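Local coordinates for protein D-alanyl transferase DltD (Enterococcus faecium TX0133A04, PDB 6PFX) that probably takes part in the D-alanylation of lipoteichoic acid during cell wall biogenesis in this Gram-positive bacterium, at residues 32-37 / 91-96; 61-66 / 215-220; 259-264 / 302-307. One frame throughout, in Å; residues are numbered along the deposited sequence.

Interaction 1. Residues 32-37 / 91-96; sequences YALSEK and DAMKNK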
loop_
_atom_site.group_PDB
_atom_site.type_symbol
_atom_site.label_atom_id
_atom_site.label_comp_id
_atom_site.label_asym_id
_atom_site.label_seq_id
_atom_site.Cartn_x
_atom_site.Cartn_y
_atom_site.Cartn_z
ATOM N N TYR A 32 3.465 13.753 12.569
ATOM C CA TYR A 32 4.729 14.342 12.979
ATOM C C TYR A 32 5.880 13.725 12.197
ATOM O O TYR A 32 6.748 14.431 11.667
ATOM C CB TYR A 32 4.947 14.135 14.475
ATOM C CG TYR A 32 6.296 14.638 14.932
ATOM C CD1 TYR A 32 6.560 15.988 14.988
ATOM C CD2 TYR A 32 7.308 13.760 15.283
ATOM C CE1 TYR A 32 7.786 16.460 15.398
ATOM C CE2 TYR A 32 8.535 14.218 15.694
ATOM C CZ TYR A 32 8.769 15.571 15.752
ATOM O OH TYR A 32 9.997 16.028 16.162
ATOM N N ALA A 33 5.910 12.396 12.122
ATOM C CA ALA A 33 7.006 11.736 11.432
ATOM C C ALA A 33 7.058 12.170 9.978
ATOM O O ALA A 33 8.129 12.497 9.458
ATOM C CB ALA A 33 6.847 10.223 11.537
ATOM N N LEU A 34 5.902 12.167 9.299
ATOM C CA LEU A 34 5.863 12.566 7.896
ATOM C C LEU A 34 6.313 14.010 7.708
ATOM O O LEU A 34 6.858 14.351 6.651
ATOM C CB LEU A 34 4.459 12.343 7.329
ATOM C CG LEU A 34 4.086 10.867 7.172
ATOM C CD1 LEU A 34 2.612 10.683 6.858
ATOM C CD2 LEU A 34 4.938 10.209 6.088
ATOM N N SER A 35 6.137 14.861 8.728
ATOM C CA SER A 35 6.612 16.237 8.628
ATOM C C SER A 35 8.131 16.341 8.593
ATOM O O SER A 35 8.650 17.384 8.180
ATOM C CB SER A 35 6.051 17.111 9.760
ATOM O OG SER A 35 6.789 17.007 10.971
ATOM N N GLU A 36 8.848 15.295 9.006
ATOM C CA GLU A 36 10.303 15.304 8.984
ATOM C C GLU A 36 10.810 14.851 7.623
ATOM O O GLU A 36 10.276 13.909 7.022
ATOM C CB GLU A 36 10.878 14.384 10.060
ATOM C CG GLU A 36 10.421 14.697 11.468
ATOM C CD GLU A 36 11.063 13.797 12.514
ATOM O OE1 GLU A 36 12.073 13.123 12.208
ATOM O OE2 GLU A 36 10.557 13.766 13.654
ATOM N N LYS A 37 11.861 15.525 7.151
ATOM C CA LYS A 37 12.422 15.238 5.838
ATOM C C LYS A 37 12.878 13.794 5.730
ATOM O O LYS A 37 12.785 13.190 4.655
ATOM C CB LYS A 37 13.624 16.152 5.596
ATOM C CG LYS A 37 14.262 16.055 4.225
ATOM C CD LYS A 37 15.544 16.896 4.195
ATOM C CE LYS A 37 16.214 16.903 2.825
ATOM N NZ LYS A 37 15.699 17.991 1.944
ATOM N N ASP A 91 -1.252 18.392 5.210
ATOM C CA ASP A 91 -0.091 19.082 4.672
ATOM C C ASP A 91 1.222 18.399 5.021
ATOM O O ASP A 91 2.250 18.745 4.430
ATOM C CB ASP A 91 -0.024 20.522 5.192
ATOM C CG ASP A 91 -1.019 21.432 4.518
ATOM O OD1 ASP A 91 -1.629 21.005 3.515
ATOM O OD2 ASP A 91 -1.192 22.575 4.991
ATOM N N ALA A 92 1.227 17.486 5.997
ATOM C CA ALA A 92 2.461 16.780 6.325
ATOM C C ALA A 92 2.983 16.014 5.122
ATOM O O ALA A 92 4.187 15.754 5.024
ATOM C CB ALA A 92 2.238 15.848 7.516
ATOM N N MET A 93 2.102 15.660 4.191
ATOM C CA MET A 93 2.507 14.924 3.006
ATOM C C MET A 93 2.906 15.812 1.840
ATOM O O MET A 93 3.378 15.294 0.827
ATOM C CB MET A 93 1.358 14.023 2.534
ATOM C CG MET A 93 1.111 12.870 3.435
ATOM S SD MET A 93 2.296 11.572 3.081
ATOM C CE MET A 93 1.766 11.004 1.454
ATOM N N LYS A 94 2.730 17.122 1.935
ATOM C CA LYS A 94 2.946 17.962 0.768
ATOM C C LYS A 94 4.368 17.787 0.241
ATOM O O LYS A 94 5.345 17.859 0.996
ATOM C CB LYS A 94 2.693 19.427 1.134
ATOM C CG LYS A 94 2.795 20.380 -0.060
ATOM C CD LYS A 94 2.553 21.829 0.322
ATOM C CE LYS A 94 2.670 22.731 -0.899
ATOM N NZ LYS A 94 2.457 24.160 -0.548
ATOM N N ASN A 95 4.481 17.546 -1.061
ATOM C CA ASN A 95 5.738 17.526 -1.790
ATOM C C ASN A 95 6.646 16.356 -1.429
ATOM O O ASN A 95 7.768 16.290 -1.933
ATOM C CB ASN A 95 6.539 18.829 -1.610
ATOM C CG ASN A 95 5.836 20.032 -2.183
ATOM O OD1 ASN A 95 5.749 21.077 -1.542
ATOM N ND2 ASN A 95 5.357 19.902 -3.408
ATOM N N LYS A 96 6.213 15.427 -0.589
ATOM C CA LYS A 96 7.087 14.317 -0.248
ATOM C C LYS A 96 7.201 13.299 -1.381
ATOM O O LYS A 96 6.289 13.102 -2.192
ATOM C CB LYS A 96 6.586 13.619 1.018
ATOM C CG LYS A 96 6.700 14.485 2.274
ATOM C CD LYS A 96 6.367 13.717 3.542
ATOM C CE LYS A 96 7.501 12.790 3.958
ATOM N NZ LYS A 96 8.657 13.410 4.676
HETATM O O HOH W 1 8.901 16.522 4.965
HETATM O O HOH W 2 10.749 14.155 2.939
#

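Interaction 2. Residues 61-66 / 215-220; sequences EKYQRN and KQYQET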
loop_
_atom_site.group_PDB
_atom_site.type_symbol
_atom_site.label_atom_id
_atom_site.label_comp_id
_atom_site.label_asym_id
_atom_site.label_seq_id
_atom_site.Cartn_x
_atom_site.Cartn_y
_atom_site.Cartn_z
ATOM N N GLU A 61 19.304 1.604 6.550
ATOM C CA GLU A 61 20.085 1.718 7.776
ATOM C C GLU A 61 21.528 1.274 7.560
ATOM O O GLU A 61 22.464 1.987 7.939
ATOM C CB GLU A 61 19.419 0.895 8.877
ATOM C CG GLU A 61 20.248 0.739 10.143
ATOM C CD GLU A 61 19.479 0.057 11.264
ATOM O OE1 GLU A 61 18.391 0.554 11.631
ATOM O OE2 GLU A 61 19.958 -0.981 11.767
ATOM N N LYS A 62 21.731 0.113 6.931
ATOM C CA LYS A 62 23.081 -0.417 6.762
ATOM C C LYS A 62 23.961 0.536 5.964
ATOM O O LYS A 62 25.141 0.730 6.281
ATOM C CB LYS A 62 23.005 -1.761 6.034
ATOM C CG LYS A 62 24.357 -2.411 5.737
ATOM C CD LYS A 62 25.187 -2.586 6.995
ATOM C CE LYS A 62 26.447 -3.397 6.698
ATOM N NZ LYS A 62 27.258 -3.622 7.940
ATOM N N TYR A 63 23.426 1.094 4.892
ATOM C CA TYR A 63 24.189 1.936 3.980
ATOM C C TYR A 63 24.018 3.411 4.302
ATOM O O TYR A 63 24.394 4.264 3.494
ATOM C CB TYR A 63 23.861 1.536 2.542
ATOM C CG TYR A 63 24.223 0.075 2.348
ATOM C CD1 TYR A 63 25.541 -0.341 2.476
ATOM C CD2 TYR A 63 23.256 -0.891 2.105
ATOM C CE1 TYR A 63 25.888 -1.664 2.346
ATOM C CE2 TYR A 63 23.603 -2.226 1.958
ATOM C CZ TYR A 63 24.923 -2.601 2.088
ATOM O OH TYR A 63 25.290 -3.925 1.957
ATOM N N GLN A 64 23.489 3.715 5.485
ATOM C CA GLN A 64 23.502 5.060 6.051
ATOM C C GLN A 64 22.886 6.081 5.108
ATOM O O GLN A 64 23.406 7.182 4.908
ATOM C CB GLN A 64 24.917 5.451 6.458
ATOM C CG GLN A 64 25.465 4.566 7.541
ATOM C CD GLN A 64 26.780 5.069 8.073
ATOM O OE1 GLN A 64 26.889 5.430 9.242
ATOM N NE2 GLN A 64 27.789 5.105 7.213
ATOM N N ARG A 65 21.742 5.715 4.545
ATOM C CA ARG A 65 21.085 6.585 3.592
ATOM C C ARG A 65 20.399 7.740 4.315
ATOM O O ARG A 65 20.170 7.714 5.526
ATOM C CB ARG A 65 20.099 5.780 2.753
ATOM C CG ARG A 65 20.743 4.611 2.043
ATOM C CD ARG A 65 19.766 3.968 1.067
ATOM N NE ARG A 65 20.425 2.870 0.375
ATOM C CZ ARG A 65 19.808 1.975 -0.380
ATOM N NH1 ARG A 65 18.505 2.051 -0.554
ATOM N NH2 ARG A 65 20.509 1.002 -0.940
ATOM N N ASN A 66 20.019 8.743 3.534
ATOM C CA ASN A 66 19.476 9.986 4.057
ATOM C C ASN A 66 17.967 9.932 4.309
ATOM O O ASN A 66 17.330 10.986 4.444
ATOM C CB ASN A 66 19.803 11.123 3.086
ATOM C CG ASN A 66 19.691 12.490 3.725
ATOM O OD1 ASN A 66 19.983 12.659 4.909
ATOM N ND2 ASN A 66 19.261 13.476 2.942
ATOM N N LYS A 215 29.797 -4.523 3.932
ATOM C CA LYS A 215 30.046 -3.150 4.359
ATOM C C LYS A 215 29.742 -2.159 3.243
ATOM O O LYS A 215 29.216 -1.067 3.492
ATOM C CB LYS A 215 31.512 -2.980 4.768
ATOM C CG LYS A 215 31.919 -3.631 6.076
ATOM C CD LYS A 215 33.386 -3.311 6.386
ATOM C CE LYS A 215 33.856 -3.939 7.693
ATOM N NZ LYS A 215 35.290 -3.626 7.979
ATOM N N GLN A 216 30.104 -2.509 2.014
ATOM C CA GLN A 216 29.891 -1.657 0.859
ATOM C C GLN A 216 28.772 -2.238 0.013
ATOM O O GLN A 216 28.711 -3.451 -0.210
ATOM C CB GLN A 216 31.158 -1.567 0.011
ATOM C CG GLN A 216 32.357 -1.036 0.767
ATOM C CD GLN A 216 32.187 0.416 1.181
ATOM O OE1 GLN A 216 31.555 1.210 0.480
ATOM N NE2 GLN A 216 32.759 0.769 2.329
ATOM N N TYR A 217 27.898 -1.371 -0.471
ATOM C CA TYR A 217 26.799 -1.829 -1.302
ATOM C C TYR A 217 27.342 -2.288 -2.648
ATOM O O TYR A 217 28.078 -1.559 -3.318
ATOM C CB TYR A 217 25.820 -0.685 -1.509
ATOM C CG TYR A 217 24.551 -1.071 -2.211
ATOM C CD1 TYR A 217 24.503 -1.183 -3.596
ATOM C CD2 TYR A 217 23.401 -1.306 -1.487
ATOM C CE1 TYR A 217 23.336 -1.538 -4.236
ATOM C CE2 TYR A 217 22.230 -1.646 -2.117
ATOM C CZ TYR A 217 22.203 -1.742 -3.492
ATOM O OH TYR A 217 21.044 -2.097 -4.142
ATOM N N GLN A 218 26.976 -3.500 -3.044
ATOM C CA GLN A 218 27.403 -4.080 -4.318
ATOM C C GLN A 218 26.252 -4.988 -4.731
ATOM O O GLN A 218 25.991 -5.992 -4.064
ATOM C CB GLN A 218 28.716 -4.838 -4.140
ATOM C CG GLN A 218 29.635 -4.791 -5.356
ATOM C CD GLN A 218 29.021 -5.446 -6.585
ATOM O OE1 GLN A 218 28.305 -6.437 -6.474
ATOM N NE2 GLN A 218 29.301 -4.890 -7.767
ATOM N N GLU A 219 25.523 -4.604 -5.785
ATOM C CA GLU A 219 24.273 -5.292 -6.101
ATOM C C GLU A 219 24.479 -6.787 -6.326
ATOM O O GLU A 219 23.619 -7.585 -5.943
ATOM C CB GLU A 219 23.567 -4.638 -7.288
ATOM C CG GLU A 219 22.190 -5.179 -7.537
ATOM C CD GLU A 219 22.226 -6.491 -8.307
ATOM O OE1 GLU A 219 23.294 -6.796 -8.891
ATOM O OE2 GLU A 219 21.206 -7.228 -8.313
ATOM N N THR A 220 25.591 -7.191 -6.956
ATOM C CA THR A 220 25.751 -8.608 -7.278
ATOM C C THR A 220 26.111 -9.417 -6.039
ATOM O O THR A 220 25.621 -10.538 -5.872
ATOM C CB THR A 220 26.802 -8.805 -8.367
ATOM O OG1 THR A 220 26.389 -8.126 -9.555
ATOM C CG2 THR A 220 26.994 -10.291 -8.713
HETATM O O HOH W 3 27.912 -0.449 5.634
#

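Interaction 3. Residues 259-264 / 302-307; sequences QSQKNW and DYTGLS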
loop_
_atom_site.group_PDB
_atom_site.type_symbol
_atom_site.label_atom_id
_atom_site.label_comp_id
_atom_site.label_asym_id
_atom_site.label_seq_id
_atom_site.Cartn_x
_atom_site.Cartn_y
_atom_site.Cartn_z
ATOM N N GLN A 259 -5.189 -26.184 -8.954
ATOM C CA GLN A 259 -6.151 -25.597 -9.888
ATOM C C GLN A 259 -7.217 -24.740 -9.207
ATOM O O GLN A 259 -8.201 -24.353 -9.855
ATOM C CB GLN A 259 -6.805 -26.640 -10.811
ATOM C CG GLN A 259 -5.892 -27.176 -11.888
ATOM C CD GLN A 259 -5.469 -26.114 -12.896
ATOM O OE1 GLN A 259 -4.305 -25.717 -12.941
ATOM N NE2 GLN A 259 -6.411 -25.659 -13.714
ATOM N N SER A 260 -7.039 -24.408 -7.924
ATOM C CA SER A 260 -8.077 -23.711 -7.174
ATOM C C SER A 260 -8.265 -22.272 -7.623
ATOM O O SER A 260 -9.301 -21.677 -7.313
ATOM C CB SER A 260 -7.768 -23.733 -5.677
ATOM O OG SER A 260 -6.524 -23.109 -5.412
ATOM N N GLN A 261 -7.296 -21.707 -8.346
ATOM C CA GLN A 261 -7.318 -20.308 -8.765
ATOM C C GLN A 261 -7.461 -20.158 -10.274
ATOM O O GLN A 261 -7.232 -19.072 -10.807
ATOM C CB GLN A 261 -6.046 -19.619 -8.261
ATOM C CG GLN A 261 -5.886 -19.778 -6.755
ATOM C CD GLN A 261 -4.592 -19.198 -6.178
ATOM O OE1 GLN A 261 -3.706 -18.749 -6.899
ATOM N NE2 GLN A 261 -4.486 -19.230 -4.856
ATOM N N LYS A 262 -7.883 -21.213 -10.973
ATOM C CA LYS A 262 -7.913 -21.156 -12.430
ATOM C C LYS A 262 -8.847 -20.069 -12.964
ATOM O O LYS A 262 -8.621 -19.550 -14.065
ATOM C CB LYS A 262 -8.314 -22.520 -12.997
ATOM C CG LYS A 262 -9.744 -22.910 -12.722
ATOM C CD LYS A 262 -10.036 -24.319 -13.239
ATOM C CE LYS A 262 -11.447 -24.755 -12.873
ATOM N NZ LYS A 262 -11.784 -26.094 -13.431
ATOM N N ASN A 263 -9.889 -19.706 -12.218
ATOM C CA ASN A 263 -10.837 -18.705 -12.697
ATOM C C ASN A 263 -10.721 -17.375 -11.969
ATOM O O ASN A 263 -11.567 -16.493 -12.172
ATOM C CB ASN A 263 -12.268 -19.233 -12.629
ATOM C CG ASN A 263 -12.479 -20.431 -13.527
ATOM O OD1 ASN A 263 -12.148 -20.408 -14.712
ATOM N ND2 ASN A 263 -13.003 -21.493 -12.959
ATOM N N TRP A 264 -9.682 -17.199 -11.155
ATOM C CA TRP A 264 -9.498 -15.954 -10.421
ATOM C C TRP A 264 -9.092 -14.829 -11.369
ATOM O O TRP A 264 -8.299 -15.027 -12.294
ATOM C CB TRP A 264 -8.433 -16.150 -9.343
ATOM C CG TRP A 264 -8.902 -16.903 -8.122
ATOM C CD1 TRP A 264 -10.012 -17.707 -8.002
ATOM C CD2 TRP A 264 -8.259 -16.918 -6.845
ATOM N NE1 TRP A 264 -10.102 -18.195 -6.713
ATOM C CE2 TRP A 264 -9.024 -17.742 -5.994
ATOM C CE3 TRP A 264 -7.100 -16.315 -6.339
ATOM C CZ2 TRP A 264 -8.665 -17.975 -4.667
ATOM C CZ3 TRP A 264 -6.746 -16.545 -5.021
ATOM C CH2 TRP A 264 -7.534 -17.353 -4.198
ATOM N N ASP A 302 1.625 -21.901 -11.414
ATOM C CA ASP A 302 1.548 -23.125 -12.201
ATOM C C ASP A 302 0.681 -24.159 -11.488
ATOM O O ASP A 302 -0.117 -24.866 -12.116
ATOM C CB ASP A 302 2.946 -23.710 -12.407
ATOM C CG ASP A 302 3.752 -23.009 -13.493
ATOM O OD1 ASP A 302 3.231 -22.159 -14.250
ATOM O OD2 ASP A 302 4.954 -23.331 -13.578
ATOM N N TYR A 303 0.826 -24.252 -10.167
ATOM C CA TYR A 303 0.082 -25.239 -9.398
ATOM C C TYR A 303 -1.377 -24.843 -9.210
ATOM O O TYR A 303 -2.277 -25.672 -9.395
ATOM C CB TYR A 303 0.747 -25.438 -8.038
ATOM C CG TYR A 303 0.121 -26.507 -7.192
ATOM C CD1 TYR A 303 0.149 -27.825 -7.593
ATOM C CD2 TYR A 303 -0.470 -26.209 -5.979
ATOM C CE1 TYR A 303 -0.406 -28.805 -6.835
ATOM C CE2 TYR A 303 -1.036 -27.198 -5.200
ATOM C CZ TYR A 303 -0.993 -28.501 -5.641
ATOM O OH TYR A 303 -1.539 -29.528 -4.908
ATOM N N THR A 304 -1.639 -23.585 -8.841
ATOM C CA THR A 304 -3.005 -23.184 -8.547
ATOM C C THR A 304 -3.806 -22.860 -9.802
ATOM O O THR A 304 -5.033 -22.750 -9.727
ATOM C CB THR A 304 -3.053 -21.922 -7.677
ATOM O OG1 THR A 304 -2.541 -20.820 -8.441
ATOM C CG2 THR A 304 -2.264 -22.073 -6.391
ATOM N N GLY A 305 -3.134 -22.659 -10.937
ATOM C CA GLY A 305 -3.783 -22.279 -12.170
ATOM C C GLY A 305 -4.038 -20.798 -12.340
ATOM O O GLY A 305 -4.621 -20.400 -13.355
ATOM N N LEU A 306 -3.650 -19.973 -11.376
ATOM C CA LEU A 306 -3.772 -18.532 -11.538
ATOM C C LEU A 306 -3.073 -18.110 -12.821
ATOM O O LEU A 306 -1.916 -18.471 -13.057
ATOM C CB LEU A 306 -3.118 -17.837 -10.352
ATOM C CG LEU A 306 -3.316 -16.317 -10.306
ATOM C CD1 LEU A 306 -4.750 -16.004 -9.847
ATOM C CD2 LEU A 306 -2.273 -15.672 -9.414
ATOM N N SER A 307 -3.764 -17.310 -13.630
ATOM C CA SER A 307 -3.275 -16.967 -14.955
ATOM C C SER A 307 -2.282 -15.814 -14.917
ATOM O O SER A 307 -2.623 -14.693 -14.509
ATOM C CB SER A 307 -4.421 -16.565 -15.870
ATOM O OG SER A 307 -3.903 -16.068 -17.086
HETATM O O HOH W 4 -2.026 -27.567 -11.298
HETATM O O HOH W 5 -6.675 -17.038 -13.227
HETATM O O HOH W 6 -6.332 -20.403 -15.420
#

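Interaction 1. Residues 32-37 / 91-96
Lys96 reaches across to the end of helix 28-35 and gives its ammonium group to the carbonyl of Leu34, with NZ 2.8 Å from Leu34 O. The bond is short, though NZ stands 22° out of the carbonyl plane. NZ also bonds to Tyr39 O, its leading partner, at the start of strand 39-43. The side chain leaves its CA with CG beside the backbone N, runs straight for one bond and then folds twice (chi3 76°, chi4 80°), bringing NZ back to the C-terminal carbonyls of the helix. Two waters widen the grip: water 2 takes a bond from NZ at 2.8 Å and gives one to Lys37 O, while water 1 takes another from NZ and passes a weak one to Ser35 O. A positive charge among the last carbonyls of a helix would be expected to suit its dipole.

Helix 28-35 runs into strand 39-43, and residues 91-96 close the beta-alpha-beta crossover from strand 68-71 through helix 79-89 to strand 97-101, stepping across 39-43, which lies between the two in the parallel sheet of this SGNH-clan protein. A type II turn, Met93 to Lys96 with Asn95 at positive phi, makes the last bend before the strand, and Asn287 ND2 holds both Met93 O and Lys96 O.

Apolar contact accompanies this, with Leu34 giving up the most surface. Leu34 CB faces Ala92 CB at 4.2 Å, and its CD1 lies 3.9 Å from Met93 SD, the two side chains meeting at a slant. Leu34 CD2 rests against Lys96 CE, and Pro41 touches Leu34, Met93 and Lys96 alike. Ser35 OG turns back to Tyr32 O at 2.7 Å, in the carbonyl plane and on a lone pair.

Interaction 2. Residues 61-66 / 215-220
Tyr217 stands edge-on against the face of Tyr63, and its side chain is the one to follow outward. CB sits almost squarely over the Tyr63 ring, 4.0 Å from the centroid and 11° off the normal, a CH-pi contact. With CG anti to the backbone N (chi1 -173°), the ring stands upright on that face, its CD2 edge turned to it. CD2 comes next, 3.6 Å from Tyr63 CE2, over the rim of the ring. The result is a T-shaped pair, planes at 80° and centroids 5.2 Å apart, with Tyr217 supplying the edge. One atom further, Tyr217 CE2 meets Arg65 NH2 at 3.4 Å; it lies near the guanidinium plane, at its edge, so the two groups are not stacked. At the tip, Tyr217 OH bonds to Gln359 NE2, while Arg65 turns its NH1 to Asp358 in a salt bridge.

Tyr63 is sandwiched: its other face carries Lys62 CG, 3.6 Å above the plane and over the centre. At its edge CE1 lies 3.6 Å from Lys215 O, and its OH bonds to Pro214 O. No direct hydrogen bond joins residues 61-66 to 215-220, but water 3 donates to both Lys62 O and Lys215 O, the latter at 2.6 Å.

Both partners are helix ends. Helix 56-62 finishes in a Schellman motif with Gln64, at positive phi, as its C-prime residue; Gln218 is the N-cap of helix 219-233, its OE1 accepting from Glu221 N and, weakly, from Thr220 N. Leu222 of that second helix touches both tyrosines, Leu355 of helix 351-365 packs on Tyr217, and the chain beyond Asn66 enters strand 68-71, outermost in the sheet, so the contact lies at the protein surface where these three helices converge.

Interaction 3. Residues 259-264 / 302-307
Thr304 and Gln261 meet twice, once through the backbone and once through their side chains. Gln261 N donates to Thr304 O at 2.8 Å, and Thr304 OG1 gives its proton to Gln261 OE1, also at 2.8 Å. This second bond comes in from above the amide, 59° out of the carbonyl plane and off the lone pairs. With its chain extended beyond CG, Gln261 carries its amide to the Thr304 side chain, which it crosses at a slant. The same OG1 accepts from Leu306 N at 3.2 Å, forming an ST turn.

Helix 298-304 ends here, and the loop 259-264, folded into two overlapping type I turns, donates N-H groups to its last carbonyls. Tyr303 O takes the bond from Gln259 N, 3.0 Å long and nearly straight at 170°.

Gln259, bent at chi2, brings OE1 back to within 3.6 Å of Gly305 CA. Gly305 leaves the helix with phi at 85°, and its carbonyl receives a CA-H...O contact from Lys262 CA at 3.5 Å; water 6 also bridges Gly305 O to Lys262 O. Beyond it, Leu306 CD1 packs 3.7 Å from Trp264 CB, while Gln261 CG lies over the centre of the Trp264 indole, 3.5 Å above its plane.

Interaction 1 is partly buried, its centre about 17 Å from the centre of the chain, with Leu34 and Met93 buried. Interactions 2 and 3 are surface contacts, their centres about 25 and 24 Å from that point. No helix is shared, but interactions 1 and 2 adjoin strands of one parallel sheet (39-43 and 97-101; 68-71). Each involves a helix end, met differently: by a lysine ammonium in interaction 1, a T-shaped tyrosine pair with a bridging water in interaction 2, backbone N-H groups in interaction 3. Interactions 1 and 2 alternate along the chain, nearest atoms about 5 Å apart; interaction 3 follows both, across the chain's centre from interaction 1.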